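PDB 4IRT: uncharacterized protein, which is of unknown function but, as a putative neuraminidase with a BNR repeat-like domain, possibly acts on sialic acid-containing glycans. Local coordinates for residues A[248-254]-A[267-271]. Numbering follows the deposited sequence.
Sequences CELINQT and ATYWR
Ile251 lies over one face of the Tyr269 ring, in a beta-propeller blade: 267-271 lies on the second strand of the four-stranded antiparallel sheet 255-294, and 248-254 is the connection running in from the preceding blade, roughly antiparallel to it. From CB outward, every atom of the Ile251 side chain meets the ring, its hydroxyl or Thr268. CB sits above the ring's outer end, 3.5 Å from Tyr269 CZ. CG2 lies over the centre of the ring in a CH-pi contact, 3.6 Å from the centroid and only 7° off the normal; the same methyl also packs against Thr268 OG1. The other branch heads for the hydroxyl: with CG1 anti to the backbone N (chi1 -171°), CG1 and then CD1 pass Tyr269 OH, CD1 at 3.5 Å. A water gives a hydrogen bond to Ile251 O and shares another with Thr268 OG1, linking two residues between which no direct hydrogen bond is made.

Leu250 CD1 meets the indole of Trp270 at CE3, the two side chains pointing the same way, while Arg281 of strand 278-285 makes a cation-pi contact with that indole. At the outer end Arg271 N gives Cys248 O a nearly straight hydrogen bond (174° at the hydrogen). Glu249 and Arg271 meet through CG and CD, and a second water joins Glu249 OE2 to Arg271 NE; the carboxylate is also held by Thr303 and Leu304, and the guanidinium by Asn247 O. At the other end the hydroxyl of Thr254 donates to the strand's backbone, OG1 lying 2.8 Å from Ala267 O.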
loop_
_atom_site.group_PDB
_atom_site.type_symbol
_atom_site.label_atom_id
_atom_site.label_comp_id
_atom_site.label_asym_id
_atom_site.label_seq_id
_atom_site.Cartn_x
_atom_site.Cartn_y
_atom_site.Cartn_z
ATOM N N CYS A 248 -2.851 16.861 -14.705
ATOM C CA CYS A 248 -3.501 15.785 -15.432
ATOM C C CYS A 248 -4.208 14.805 -14.517
ATOM O O CYS A 248 -4.489 13.650 -14.921
ATOM C CB CYS A 248 -2.538 15.080 -16.413
ATOM S SG CYS A 248 -1.318 14.015 -15.648
ATOM N N GLU A 249 -4.511 15.263 -13.305
ATOM C CA GLU A 249 -5.233 14.477 -12.290
ATOM C C GLU A 249 -4.446 13.222 -11.867
ATOM O O GLU A 249 -5.021 12.201 -11.492
ATOM C CB GLU A 249 -6.609 14.066 -12.813
ATOM C CG GLU A 249 -7.470 15.167 -13.358
ATOM C CD GLU A 249 -7.776 16.290 -12.376
ATOM O OE1 GLU A 249 -7.522 16.181 -11.147
ATOM O OE2 GLU A 249 -8.333 17.302 -12.866
ATOM N N LEU A 250 -3.128 13.292 -11.965
ATOM C CA LEU A 250 -2.268 12.233 -11.493
ATOM C C LEU A 250 -2.302 12.211 -9.966
ATOM O O LEU A 250 -2.072 13.229 -9.313
ATOM C CB LEU A 250 -0.843 12.446 -11.972
ATOM C CG LEU A 250 0.155 11.409 -11.467
ATOM C CD1 LEU A 250 -0.143 10.027 -12.009
ATOM C CD2 LEU A 250 1.564 11.870 -11.785
ATOM N N ILE A 251 -2.624 11.050 -9.425
ATOM C CA ILE A 251 -2.817 10.886 -7.981
ATOM C C ILE A 251 -1.517 10.425 -7.360
ATOM O O ILE A 251 -0.635 9.878 -8.040
ATOM C CB ILE A 251 -3.986 9.908 -7.693
ATOM C CG1 ILE A 251 -4.393 9.850 -6.203
ATOM C CG2 ILE A 251 -3.666 8.524 -8.216
ATOM C CD1 ILE A 251 -4.870 11.164 -5.628
ATOM N N ASN A 252 -1.377 10.703 -6.071
ATOM C CA ASN A 252 -0.223 10.261 -5.293
ATOM C C ASN A 252 -0.581 9.164 -4.291
ATOM O O ASN A 252 -1.719 9.108 -3.832
ATOM C CB ASN A 252 0.395 11.429 -4.519
ATOM C CG ASN A 252 -0.614 12.193 -3.703
ATOM O OD1 ASN A 252 -1.429 12.924 -4.238
ATOM N ND2 ASN A 252 -0.571 12.022 -2.385
ATOM N N GLN A 253 0.417 8.320 -4.016
ATOM C CA GLN A 253 0.419 7.274 -3.000
ATOM C C GLN A 253 -0.539 6.161 -3.423
ATOM O O GLN A 253 -1.659 6.088 -2.927
ATOM C CB GLN A 253 0.047 7.863 -1.638
ATOM C CG GLN A 253 0.210 6.917 -0.484
ATOM C CD GLN A 253 0.091 7.627 0.836
ATOM O OE1 GLN A 253 -0.762 8.489 1.006
ATOM N NE2 GLN A 253 0.913 7.242 1.785
ATOM N N THR A 254 -0.107 5.331 -4.369
ATOM C CA THR A 254 -0.944 4.243 -4.864
ATOM C C THR A 254 -0.284 2.925 -4.453
ATOM O O THR A 254 -0.048 2.706 -3.256
ATOM C CB THR A 254 -1.239 4.348 -6.377
ATOM O OG1 THR A 254 -0.009 4.324 -7.122
ATOM C CG2 THR A 254 -2.010 5.641 -6.682
ATOM N N ALA A 267 0.142 0.696 -10.470
ATOM C CA ALA A 267 -1.282 0.984 -10.683
ATOM C C ALA A 267 -1.636 2.361 -10.144
ATOM O O ALA A 267 -1.305 2.712 -9.005
ATOM C CB ALA A 267 -2.143 -0.073 -10.020
ATOM N N THR A 268 -2.282 3.161 -10.979
ATOM C CA THR A 268 -2.620 4.516 -10.627
ATOM C C THR A 268 -3.712 5.027 -11.548
ATOM O O THR A 268 -4.409 4.228 -12.207
ATOM C CB THR A 268 -1.367 5.459 -10.612
ATOM O OG1 THR A 268 -1.734 6.727 -10.089
ATOM C CG2 THR A 268 -0.783 5.657 -12.031
ATOM N N TYR A 269 -3.915 6.354 -11.543
ATOM C CA TYR A 269 -4.840 6.987 -12.465
ATOM C C TYR A 269 -4.417 8.411 -12.862
ATOM O O TYR A 269 -3.652 9.064 -12.165
ATOM C CB TYR A 269 -6.297 6.956 -11.966
ATOM C CG TYR A 269 -6.639 7.732 -10.686
ATOM C CD1 TYR A 269 -6.731 9.122 -10.689
ATOM C CD2 TYR A 269 -6.910 7.058 -9.503
ATOM C CE1 TYR A 269 -7.060 9.824 -9.536
ATOM C CE2 TYR A 269 -7.255 7.740 -8.320
ATOM C CZ TYR A 269 -7.316 9.113 -8.339
ATOM O OH TYR A 269 -7.654 9.819 -7.208
ATOM N N TRP A 270 -4.885 8.831 -14.031
ATOM C CA TRP A 270 -4.739 10.193 -14.542
ATOM C C TRP A 270 -5.663 10.363 -15.768
ATOM O O TRP A 270 -6.160 9.382 -16.317
ATOM C CB TRP A 270 -3.254 10.509 -14.859
ATOM C CG TRP A 270 -2.682 9.743 -16.069
ATOM C CD1 TRP A 270 -2.833 10.065 -17.393
ATOM C CD2 TRP A 270 -1.818 8.597 -16.037
ATOM N NE1 TRP A 270 -2.152 9.168 -18.185
ATOM C CE2 TRP A 270 -1.524 8.257 -17.380
ATOM C CE3 TRP A 270 -1.245 7.846 -15.011
ATOM C CZ2 TRP A 270 -0.712 7.184 -17.707
ATOM C CZ3 TRP A 270 -0.448 6.751 -15.356
ATOM C CH2 TRP A 270 -0.194 6.442 -16.673
ATOM N N ARG A 271 -5.887 11.606 -16.204
ATOM C CA ARG A 271 -6.785 11.869 -17.349
ATOM C C ARG A 271 -6.091 11.896 -18.714
ATOM O O ARG A 271 -4.881 12.146 -18.831
ATOM C CB ARG A 271 -7.571 13.180 -17.173
ATOM C CG ARG A 271 -6.757 14.470 -17.282
ATOM C CD ARG A 271 -7.657 15.716 -17.235
ATOM N NE ARG A 271 -6.816 16.917 -17.226
ATOM C CZ ARG A 271 -6.296 17.491 -18.313
ATOM N NH1 ARG A 271 -6.540 17.006 -19.526
ATOM N NH2 ARG A 271 -5.485 18.543 -18.198
HETATM O O HOH W 1 -6.873 18.531 -14.846
HETATM O O HOH W 2 0.510 7.870 -9.647
#